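Side-chain contacts in periplasmic branched-chain amino acid-binding protein (Burkholderia mallei, PDB 3I09), which probably binds branched-chain amino acids or similar small ligands in the periplasm and delivers them to an ABC transporter: residues I99-G104 with Q280-S285; V118-D123 with M312-F317; K320-T325 with P358-F363. All blocks are in the same frame, centred on the assembly; numbering follows the deposited sequence.

Contact 1 of 3, residues I99-G104 with Q280-S285. With AAE (acetoacetic acid), chain C.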
loop_
_atom_site.group_PDB
_atom_site.type_symbol
_atom_site.label_atom_id
_atom_site.label_comp_id
_atom_site.label_asym_id
_atom_site.label_seq_id
_atom_site.Cartn_x
_atom_site.Cartn_y
_atom_site.Cartn_z
ATOM N N ILE A 99 -3.721 -11.147 5.369
ATOM C CA ILE A 99 -3.237 -10.536 4.160
ATOM C C ILE A 99 -3.370 -9.036 4.297
ATOM O O ILE A 99 -4.472 -8.498 4.492
ATOM C CB ILE A 99 -3.994 -11.029 2.934
ATOM C CG1 ILE A 99 -3.881 -12.541 2.855
ATOM C CG2 ILE A 99 -3.399 -10.375 1.678
ATOM C CD1 ILE A 99 -4.659 -13.150 1.675
ATOM N N ASN A 100 -2.238 -8.351 4.270
ATOM C CA ASN A 100 -2.234 -6.897 4.342
ATOM C C ASN A 100 -2.059 -6.239 2.976
ATOM O O ASN A 100 -1.127 -6.568 2.228
ATOM C CB ASN A 100 -1.179 -6.371 5.283
ATOM C CG ASN A 100 -1.376 -4.877 5.531
ATOM O OD1 ASN A 100 -1.092 -4.073 4.656
ATOM N ND2 ASN A 100 -1.951 -4.520 6.693
ATOM N N ILE A 101 -3.000 -5.344 2.644
ATOM C CA ILE A 101 -2.942 -4.595 1.391
ATOM C C ILE A 101 -2.558 -3.122 1.605
ATOM O O ILE A 101 -1.628 -2.596 0.965
ATOM C CB ILE A 101 -4.313 -4.622 0.651
ATOM C CG1 ILE A 101 -4.563 -5.991 -0.012
ATOM C CG2 ILE A 101 -4.365 -3.543 -0.427
ATOM C CD1 ILE A 101 -4.641 -7.101 0.890
ATOM N N GLY A 102 -3.284 -2.434 2.484
ATOM C CA GLY A 102 -3.199 -0.987 2.502
ATOM C C GLY A 102 -1.941 -0.393 3.113
ATOM O O GLY A 102 -1.590 0.747 2.787
ATOM N N ALA A 103 -1.266 -1.152 3.979
ATOM C CA ALA A 103 -0.130 -0.657 4.737
ATOM C C ALA A 103 1.163 -0.953 4.006
ATOM O O ALA A 103 1.274 -1.924 3.278
ATOM C CB ALA A 103 -0.098 -1.268 6.154
ATOM N N GLY A 104 2.137 -0.068 4.177
ATOM C CA GLY A 104 3.391 -0.183 3.487
ATOM C C GLY A 104 4.612 -0.679 4.192
ATOM O O GLY A 104 5.532 -1.118 3.535
ATOM N N GLN A 280 -7.641 -0.583 -3.716
ATOM C CA GLN A 280 -8.964 -1.114 -3.936
ATOM C C GLN A 280 -8.942 -2.299 -4.915
ATOM O O GLN A 280 -9.571 -3.339 -4.660
ATOM C CB GLN A 280 -9.902 0.030 -4.364
ATOM C CG GLN A 280 -10.188 0.974 -3.169
ATOM C CD GLN A 280 -10.383 2.438 -3.487
ATOM O OE1 GLN A 280 -10.167 2.908 -4.618
ATOM N NE2 GLN A 280 -10.814 3.193 -2.461
ATOM N N ALA A 281 -8.154 -2.170 -5.980
ATOM C CA ALA A 281 -7.849 -3.306 -6.887
ATOM C C ALA A 281 -7.221 -4.493 -6.178
ATOM O O ALA A 281 -7.672 -5.655 -6.299
ATOM C CB ALA A 281 -6.926 -2.826 -8.066
ATOM N N ALA A 282 -6.168 -4.220 -5.412
ATOM C CA ALA A 282 -5.471 -5.269 -4.634
ATOM C C ALA A 282 -6.371 -5.953 -3.595
ATOM O O ALA A 282 -6.275 -7.170 -3.405
ATOM C CB ALA A 282 -4.240 -4.692 -3.968
ATOM N N ASP A 283 -7.275 -5.191 -2.952
ATOM C CA ASP A 283 -8.255 -5.770 -2.034
ATOM C C ASP A 283 -9.062 -6.880 -2.724
ATOM O O ASP A 283 -9.215 -7.997 -2.172
ATOM C CB ASP A 283 -9.242 -4.713 -1.499
ATOM C CG ASP A 283 -8.633 -3.706 -0.515
ATOM O OD1 ASP A 283 -7.622 -4.009 0.152
ATOM O OD2 ASP A 283 -9.223 -2.573 -0.423
ATOM N N TYR A 284 -9.611 -6.566 -3.904
ATOM C CA TYR A 284 -10.378 -7.534 -4.676
ATOM C C TYR A 284 -9.483 -8.735 -5.033
ATOM O O TYR A 284 -9.867 -9.892 -4.811
ATOM C CB TYR A 284 -10.977 -6.872 -5.918
ATOM C CG TYR A 284 -11.757 -7.783 -6.843
ATOM C CD1 TYR A 284 -11.123 -8.754 -7.589
ATOM C CD2 TYR A 284 -13.145 -7.657 -6.979
ATOM C CE1 TYR A 284 -11.837 -9.595 -8.451
ATOM C CE2 TYR A 284 -13.867 -8.468 -7.876
ATOM C CZ TYR A 284 -13.196 -9.452 -8.567
ATOM O OH TYR A 284 -13.873 -10.263 -9.400
ATOM N N SER A 285 -8.291 -8.472 -5.544
ATOM C CA SER A 285 -7.415 -9.552 -6.010
ATOM C C SER A 285 -7.005 -10.490 -4.880
ATOM O O SER A 285 -6.930 -11.697 -5.055
ATOM C CB SER A 285 -6.151 -8.958 -6.671
ATOM O OG SER A 285 -5.209 -9.958 -7.018
HETATM O O1 AAE C . 1.423 2.079 5.735
HETATM C C2 AAE C . 0.858 3.174 5.905
HETATM O O3 AAE C . 0.629 3.642 7.042
HETATM C C4 AAE C . 0.491 3.992 4.678
HETATM C C5 AAE C . -0.913 3.703 4.226
HETATM O O8 AAE C . -1.558 2.727 4.677
HETATM C C9 AAE C . -1.408 4.555 3.094
#
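Just past the end of strand 97-100 the backbone comes closest to helix 278-297 at Ile101, whose CA lies 6.4 Å from the CA of Asp283. Ile101 is the residue of 99-104 that makes the contact. Its CG2 methyl meets the CB methyl of Ala282, with 3.7 Å between Ile101 CG2 and Ala282 CB. The same methyl also lies against the carboxylate of Asp283, with Asp283 OD1 3.3 Å from Ile101 CG2. Ile101 CB and CG1 are close to that oxygen too, so OD1 rests against the root of the branched side chain. No hydrogen bond joins the two segments. CG2 of Ile101 stands opposite the backbone N and CG1 stands beside it (chi1 -75°), which turns both branches to the helix. All three touching residues are buried.

This is the type I periplasmic binding protein fold, in which ligand-binding loops follow the C-terminal ends of parallel strands. Ile101 packs on the helix, and the next three residues, Gly102, Ala103 and Gly104, line the pocket of acetoacetic acid. An Asx motif shapes this turn. Asn100 OD1 accepts from Ala103 N at 3.0 Å, using a lone pair in the carbonyl plane. The amide of Gly104 then gives a nearly straight bond (168°) to the ligand, 2.7 Å from Gly104 N to O1. Gly102 O lies 2.7 Å from ligand O8. Ser81 OG, Asn80 N and Tyr150 OH also bind the ligand. On the helix, Tyr284 packs on helix 22-36 and its OH bonds to Asp35, while Ala282 also touches Ala121.

Contact 2 of 3, residues V118-D123 with M312-F317. With AAE (acetoacetic acid), chain C; EDO (1,2-ethanediol), chain M.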
loop_
_atom_site.group_PDB
_atom_site.type_symbol
_atom_site.label_atom_id
_atom_site.label_comp_id
_atom_site.label_asym_id
_atom_site.label_seq_id
_atom_site.Cartn_x
_atom_site.Cartn_y
_atom_site.Cartn_z
ATOM N N VAL A 118 0.808 -12.257 4.595
ATOM C CA VAL A 118 1.059 -11.955 3.214
ATOM C C VAL A 118 1.014 -10.434 3.070
ATOM O O VAL A 118 0.048 -9.810 3.525
ATOM C CB VAL A 118 0.003 -12.597 2.309
ATOM C CG1 VAL A 118 0.230 -12.202 0.832
ATOM C CG2 VAL A 118 0.045 -14.114 2.492
ATOM N N HIS A 119 2.030 -9.860 2.407
ATOM C CA HIS A 119 2.055 -8.426 2.127
ATOM C C HIS A 119 1.840 -8.287 0.628
ATOM O O HIS A 119 2.702 -8.612 -0.182
ATOM C CB HIS A 119 3.358 -7.779 2.626
ATOM C CG HIS A 119 3.235 -6.291 2.886
ATOM N ND1 HIS A 119 4.319 -5.509 3.214
ATOM C CD2 HIS A 119 2.157 -5.474 2.946
ATOM C CE1 HIS A 119 3.926 -4.261 3.391
ATOM N NE2 HIS A 119 2.616 -4.206 3.241
ATOM N N TYR A 120 0.636 -7.845 0.265
ATOM C CA TYR A 120 0.110 -8.140 -1.049
ATOM C C TYR A 120 0.393 -7.122 -2.157
ATOM O O TYR A 120 0.623 -7.532 -3.309
ATOM C CB TYR A 120 -1.394 -8.401 -0.991
ATOM C CG TYR A 120 -1.962 -9.155 -2.188
ATOM C CD1 TYR A 120 -1.990 -10.549 -2.206
ATOM C CD2 TYR A 120 -2.574 -8.466 -3.256
ATOM C CE1 TYR A 120 -2.565 -11.246 -3.271
ATOM C CE2 TYR A 120 -3.132 -9.161 -4.346
ATOM C CZ TYR A 120 -3.145 -10.555 -4.328
ATOM O OH TYR A 120 -3.673 -11.277 -5.375
ATOM N N ALA A 121 0.317 -5.829 -1.840
ATOM C CA ALA A 121 0.253 -4.782 -2.884
ATOM C C ALA A 121 1.525 -3.995 -3.151
ATOM O O ALA A 121 1.892 -3.764 -4.314
ATOM C CB ALA A 121 -0.903 -3.828 -2.610
ATOM N N TYR A 122 2.175 -3.546 -2.096
ATOM C CA TYR A 122 3.373 -2.701 -2.186
ATOM C C TYR A 122 4.053 -2.715 -0.821
ATOM O O TYR A 122 3.459 -3.135 0.147
ATOM C CB TYR A 122 3.056 -1.258 -2.568
ATOM C CG TYR A 122 2.434 -0.466 -1.471
ATOM C CD1 TYR A 122 1.138 -0.739 -1.041
ATOM C CD2 TYR A 122 3.177 0.456 -0.738
ATOM C CE1 TYR A 122 0.563 -0.034 0.043
ATOM C CE2 TYR A 122 2.599 1.193 0.314
ATOM C CZ TYR A 122 1.319 0.925 0.717
ATOM O OH TYR A 122 0.775 1.634 1.775
ATOM N N ASP A 123 5.292 -2.262 -0.753
ATOM C CA ASP A 123 5.889 -1.932 0.548
ATOM C C ASP A 123 6.865 -0.795 0.406
ATOM O O ASP A 123 7.132 -0.293 -0.696
ATOM C CB ASP A 123 6.507 -3.151 1.291
ATOM C CG ASP A 123 7.734 -3.741 0.616
ATOM O OD1 ASP A 123 8.500 -3.005 -0.025
ATOM O OD2 ASP A 123 7.912 -4.984 0.764
HETATM N N MSE A 312 0.888 -21.468 -5.285
HETATM C CA MSE A 312 0.013 -21.134 -6.423
HETATM C C MSE A 312 0.487 -19.877 -7.122
HETATM O O MSE A 312 0.767 -18.888 -6.457
HETATM C CB MSE A 312 -1.429 -20.841 -5.930
HETATM C CG MSE A 312 -2.055 -21.939 -5.098
HETATM SE SE MSE A 312 -4.016 -21.869 -5.071
HETATM C CE MSE A 312 -4.180 -22.414 -6.966
ATOM N N LYS A 313 0.496 -19.857 -8.437
ATOM C CA LYS A 313 0.702 -18.619 -9.163
ATOM C C LYS A 313 -0.539 -17.732 -8.995
ATOM O O LYS A 313 -1.653 -18.254 -8.846
ATOM C CB LYS A 313 0.922 -18.890 -10.641
ATOM C CG LYS A 313 2.230 -19.572 -10.983
ATOM C CD LYS A 313 2.310 -19.812 -12.494
ATOM C CE LYS A 313 3.574 -20.586 -12.937
ATOM N NZ LYS A 313 3.758 -20.573 -14.435
ATOM N N ILE A 314 -0.324 -16.426 -8.984
ATOM C CA ILE A 314 -1.402 -15.419 -9.090
ATOM C C ILE A 314 -1.382 -14.829 -10.519
ATOM O O ILE A 314 -0.310 -14.510 -11.074
ATOM C CB ILE A 314 -1.219 -14.329 -8.056
ATOM C CG1 ILE A 314 -1.408 -14.921 -6.649
ATOM C CG2 ILE A 314 -2.227 -13.147 -8.346
ATOM C CD1 ILE A 314 -0.814 -14.140 -5.507
ATOM N N ASP A 315 -2.538 -14.748 -11.177
ATOM C CA ASP A 315 -2.587 -14.159 -12.504
ATOM C C ASP A 315 -3.992 -13.646 -12.754
ATOM O O ASP A 315 -4.870 -14.398 -13.179
ATOM C CB ASP A 315 -2.207 -15.185 -13.607
ATOM C CG ASP A 315 -2.070 -14.560 -14.997
ATOM O OD1 ASP A 315 -2.230 -13.331 -15.186
ATOM O OD2 ASP A 315 -1.743 -15.324 -15.946
ATOM N N ASP A 316 -4.209 -12.386 -12.432
ATOM C CA ASP A 316 -5.506 -11.774 -12.618
ATOM C C ASP A 316 -5.330 -10.335 -13.146
ATOM O O ASP A 316 -4.220 -9.939 -13.532
ATOM C CB ASP A 316 -6.333 -11.906 -11.335
ATOM C CG ASP A 316 -5.739 -11.144 -10.141
ATOM O OD1 ASP A 316 -4.898 -10.248 -10.338
ATOM O OD2 ASP A 316 -6.171 -11.407 -8.995
ATOM N N PHE A 317 -6.438 -9.574 -13.198
ATOM C CA PHE A 317 -6.418 -8.213 -13.707
ATOM C C PHE A 317 -5.486 -7.283 -12.885
ATOM O O PHE A 317 -5.074 -6.226 -13.382
ATOM C CB PHE A 317 -7.841 -7.620 -13.677
ATOM C CG PHE A 317 -8.238 -7.180 -12.318
ATOM C CD1 PHE A 317 -8.741 -8.075 -11.396
ATOM C CD2 PHE A 317 -8.015 -5.881 -11.921
ATOM C CE1 PHE A 317 -9.013 -7.669 -10.105
ATOM C CE2 PHE A 317 -8.323 -5.477 -10.623
ATOM C CZ PHE A 317 -8.820 -6.387 -9.731
HETATM O O1 AAE C . 1.423 2.079 5.735
HETATM C C2 AAE C . 0.858 3.174 5.905
HETATM O O3 AAE C . 0.629 3.642 7.042
HETATM C C4 AAE C . 0.491 3.992 4.678
HETATM C C5 AAE C . -0.913 3.703 4.226
HETATM O O8 AAE C . -1.558 2.727 4.677
HETATM C C9 AAE C . -1.408 4.555 3.094
HETATM C C1 EDO M . -4.793 -10.159 -16.882
HETATM O O1 EDO M . -4.548 -8.767 -16.691
HETATM C C2 EDO M . -6.200 -10.549 -16.452
HETATM O O2 EDO M . -6.934 -11.017 -17.582
#
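The Tyr120 ring meets Ile314 obliquely, at its hydroxyl end, where the CD1 methyl of Ile314 lies 4.1 Å from Tyr120 CE1. The other flat group, the His119 ring, has the carbonyl oxygen of Tyr122 over one face, with Tyr122 O 3.3 Å above the plane and offset toward the rim. Its NE2 hydrogen-bonds to Ala103 O.

Tyr120 and Ile314 reach for each other from opposite directions. Their CA atoms are 11.0 Å apart, and the long tyrosine side chain makes up most of that distance. With CG anti to the backbone N (chi1 -161°), the ring extends toward the isoleucine, and both methyls of Ile314 come to its end. Ile314 CG2 is 3.8 Å from Tyr120 OH, and CD1 sits beside the same oxygen.

The hydroxyl is buried beside these methyls, but it has polar partners on helix 278-297, Ser285 OG and Thr289 OG1. Ser285 OG also bonds to Asp316 OD2, so the serine links the two segments. Asp316 OD2 itself is 4.4 Å from Tyr120 OH. The other oxygen of this carboxylate, OD1, accepts from the amides of Tyr318 and Ala319, which holds the following turn.

Further along 118-123, Tyr122 OH lies 3.6 Å from C5 of acetoacetic acid and bonds to Gly102 O, while Asp123 caps the next helix, 124-137. The contact thus joins the end of strand 117-119 to short strand 314-315, with helix 278-297 alongside and Met329 of strand 329-338 touching both Tyr120 and Ile314.

Contact 3 of 3, residues K320-T325 with P358-F363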
loop_
_atom_site.group_PDB
_atom_site.type_symbol
_atom_site.label_atom_id
_atom_site.label_comp_id
_atom_site.label_asym_id
_atom_site.label_seq_id
_atom_site.Cartn_x
_atom_site.Cartn_y
_atom_site.Cartn_z
ATOM N N LYS A 320 0.342 -10.428 -12.060
ATOM C CA LYS A 320 0.906 -11.765 -12.177
ATOM C C LYS A 320 1.991 -11.862 -11.118
ATOM O O LYS A 320 2.837 -10.982 -11.018
ATOM C CB LYS A 320 1.499 -12.019 -13.544
ATOM C CG LYS A 320 0.503 -11.836 -14.689
ATOM N N GLY A 321 1.952 -12.909 -10.304
ATOM C CA GLY A 321 2.948 -13.047 -9.253
ATOM C C GLY A 321 2.842 -14.298 -8.415
ATOM O O GLY A 321 2.274 -15.298 -8.833
ATOM N N TYR A 322 3.474 -14.249 -7.247
ATOM C CA TYR A 322 3.458 -15.385 -6.333
ATOM C C TYR A 322 3.812 -14.849 -4.951
ATOM O O TYR A 322 4.254 -13.693 -4.811
ATOM C CB TYR A 322 4.455 -16.459 -6.796
ATOM C CG TYR A 322 5.876 -15.966 -6.833
ATOM C CD1 TYR A 322 6.374 -15.258 -7.925
ATOM C CD2 TYR A 322 6.738 -16.203 -5.761
ATOM C CE1 TYR A 322 7.703 -14.826 -7.942
ATOM C CE2 TYR A 322 8.014 -15.753 -5.779
ATOM C CZ TYR A 322 8.497 -15.070 -6.845
ATOM O OH TYR A 322 9.808 -14.664 -6.799
ATOM N N ILE A 323 3.593 -15.677 -3.949
ATOM C CA ILE A 323 3.833 -15.263 -2.562
ATOM C C ILE A 323 5.011 -16.065 -2.077
ATOM O O ILE A 323 4.978 -17.305 -2.032
ATOM C CB ILE A 323 2.589 -15.471 -1.684
ATOM C CG1 ILE A 323 1.423 -14.600 -2.155
ATOM C CG2 ILE A 323 2.937 -15.211 -0.172
ATOM C CD1 ILE A 323 -0.010 -15.084 -1.572
ATOM N N ARG A 324 6.054 -15.360 -1.688
ATOM C CA ARG A 324 7.324 -16.024 -1.341
ATOM C C ARG A 324 7.479 -16.229 0.161
ATOM O O ARG A 324 6.603 -15.852 0.948
ATOM C CB ARG A 324 8.504 -15.270 -1.932
ATOM C CG ARG A 324 8.775 -13.952 -1.315
ATOM C CD ARG A 324 10.067 -13.335 -1.923
ATOM N NE ARG A 324 10.370 -12.129 -1.190
ATOM C CZ ARG A 324 11.243 -11.202 -1.553
ATOM N NH1 ARG A 324 11.930 -11.316 -2.686
ATOM N NH2 ARG A 324 11.414 -10.156 -0.767
ATOM N N THR A 325 8.600 -16.823 0.553
ATOM C CA THR A 325 8.810 -17.241 1.929
ATOM C C THR A 325 8.540 -16.155 2.978
ATOM O O THR A 325 7.877 -16.412 3.978
ATOM C CB THR A 325 10.253 -17.829 2.100
ATOM O OG1 THR A 325 10.378 -18.941 1.209
ATOM C CG2 THR A 325 10.487 -18.304 3.528
ATOM N N PRO A 358 10.899 -4.887 -12.551
ATOM C CA PRO A 358 10.539 -6.295 -12.370
ATOM C C PRO A 358 10.379 -6.661 -10.900
ATOM O O PRO A 358 11.128 -6.183 -10.039
ATOM C CB PRO A 358 11.735 -7.066 -12.988
ATOM C CG PRO A 358 12.403 -6.097 -13.906
ATOM C CD PRO A 358 12.185 -4.729 -13.265
ATOM N N GLY A 359 9.397 -7.513 -10.635
ATOM C CA GLY A 359 9.068 -7.932 -9.301
ATOM C C GLY A 359 10.257 -8.410 -8.506
ATOM O O GLY A 359 10.468 -7.963 -7.394
ATOM N N GLU A 360 11.051 -9.276 -9.105
ATOM C CA GLU A 360 12.247 -9.795 -8.427
ATOM C C GLU A 360 13.239 -8.681 -8.033
ATOM O O GLU A 360 14.025 -8.841 -7.070
ATOM C CB GLU A 360 12.958 -10.826 -9.313
ATOM C CG GLU A 360 12.090 -12.008 -9.807
ATOM C CD GLU A 360 11.593 -12.921 -8.685
ATOM O OE1 GLU A 360 12.091 -12.796 -7.537
ATOM O OE2 GLU A 360 10.684 -13.753 -8.969
ATOM N N GLN A 361 13.189 -7.547 -8.733
ATOM C CA GLN A 361 14.056 -6.430 -8.428
ATOM C C GLN A 361 13.440 -5.371 -7.539
ATOM O O GLN A 361 14.167 -4.563 -6.985
ATOM C CB GLN A 361 14.548 -5.790 -9.742
ATOM C CG GLN A 361 15.205 -6.832 -10.643
ATOM C CD GLN A 361 15.486 -6.333 -12.038
ATOM O OE1 GLN A 361 15.597 -5.125 -12.282
ATOM N NE2 GLN A 361 15.627 -7.272 -12.975
ATOM N N ALA A 362 12.121 -5.393 -7.351
ATOM C CA ALA A 362 11.424 -4.298 -6.684
ATOM C C ALA A 362 11.458 -4.368 -5.157
ATOM O O ALA A 362 11.414 -3.342 -4.461
ATOM C CB ALA A 362 9.974 -4.278 -7.169
ATOM N N PHE A 363 11.546 -5.584 -4.629
ATOM C CA PHE A 363 11.398 -5.822 -3.203
ATOM C C PHE A 363 12.721 -6.213 -2.526
ATOM O O PHE A 363 13.766 -6.352 -3.183
ATOM C CB PHE A 363 10.318 -6.903 -3.000
ATOM C CG PHE A 363 8.942 -6.462 -3.451
ATOM C CD1 PHE A 363 8.158 -5.708 -2.624
ATOM C CD2 PHE A 363 8.468 -6.775 -4.728
ATOM C CE1 PHE A 363 6.903 -5.250 -3.029
ATOM C CE2 PHE A 363 7.218 -6.329 -5.151
ATOM C CZ PHE A 363 6.427 -5.596 -4.318
HETATM O O HOH W 1 11.676 -13.271 -4.997
HETATM O O HOH W 2 13.977 -9.536 -4.031
#
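Tyr322 OH gives a short hydrogen bond to Glu360 OE2, 2.5 Å between the two oxygens. It ties antiparallel strand 320-323 to the short helix 359-362, which follows strand 351-357 of the same antiparallel sheet. Glu360 OE2 lies at the ring edge, in its plane, and accepts through its syn lone pair. Ring and carboxylate planes are 28° apart. The glutamate chain bends at chi2 (-65°), which brings its acid group round to the tyrosine.

Arg324 reaches the same helix through water. Its chain is extended from CG to NE, and the two waters lie at the edge of the guanidinium, in its plane. Each accepts from Arg324 NH1. One donates to Glu360 OE1, 2.6 Å from that water; the other lies within hydrogen-bonding distance of Glu360 O and may donate to it. The opposite charges do not touch directly, with Arg324 NH1 5.1 Å from Glu360 OE1. Other bonds hold the guanidinium in place: NE forms a salt bridge with Asp326, and NH2 bonds to Thr364 O. Beside this anchored end, Arg324 NH2 approaches the CB of Phe363 obliquely, 4.1 Å from nitrogen to carbon.

Overall arrangement
Contacts 1 and 2 have centres about 9 Å apart, and contact 3 lies about 8 Å from contact 2 and 15 Å from contact 1. Contacts 1 and 2 alternate along the chain and share the six-stranded mixed sheet, where strands 97-100 and 117-119 are neighbours. Both touch acetoacetic acid. Contact 3 comes later and is local, its segments 33 residues apart. It joins contact 2 through the antiparallel sheet, where Ile314 N lies 2.8 Å from Gly321 O, a probable hydrogen bond. Later parts of the chain thus pack back on the ligand-binding loops of strands 97-100 and 117-119, while contact 3 lies farther from the pocket.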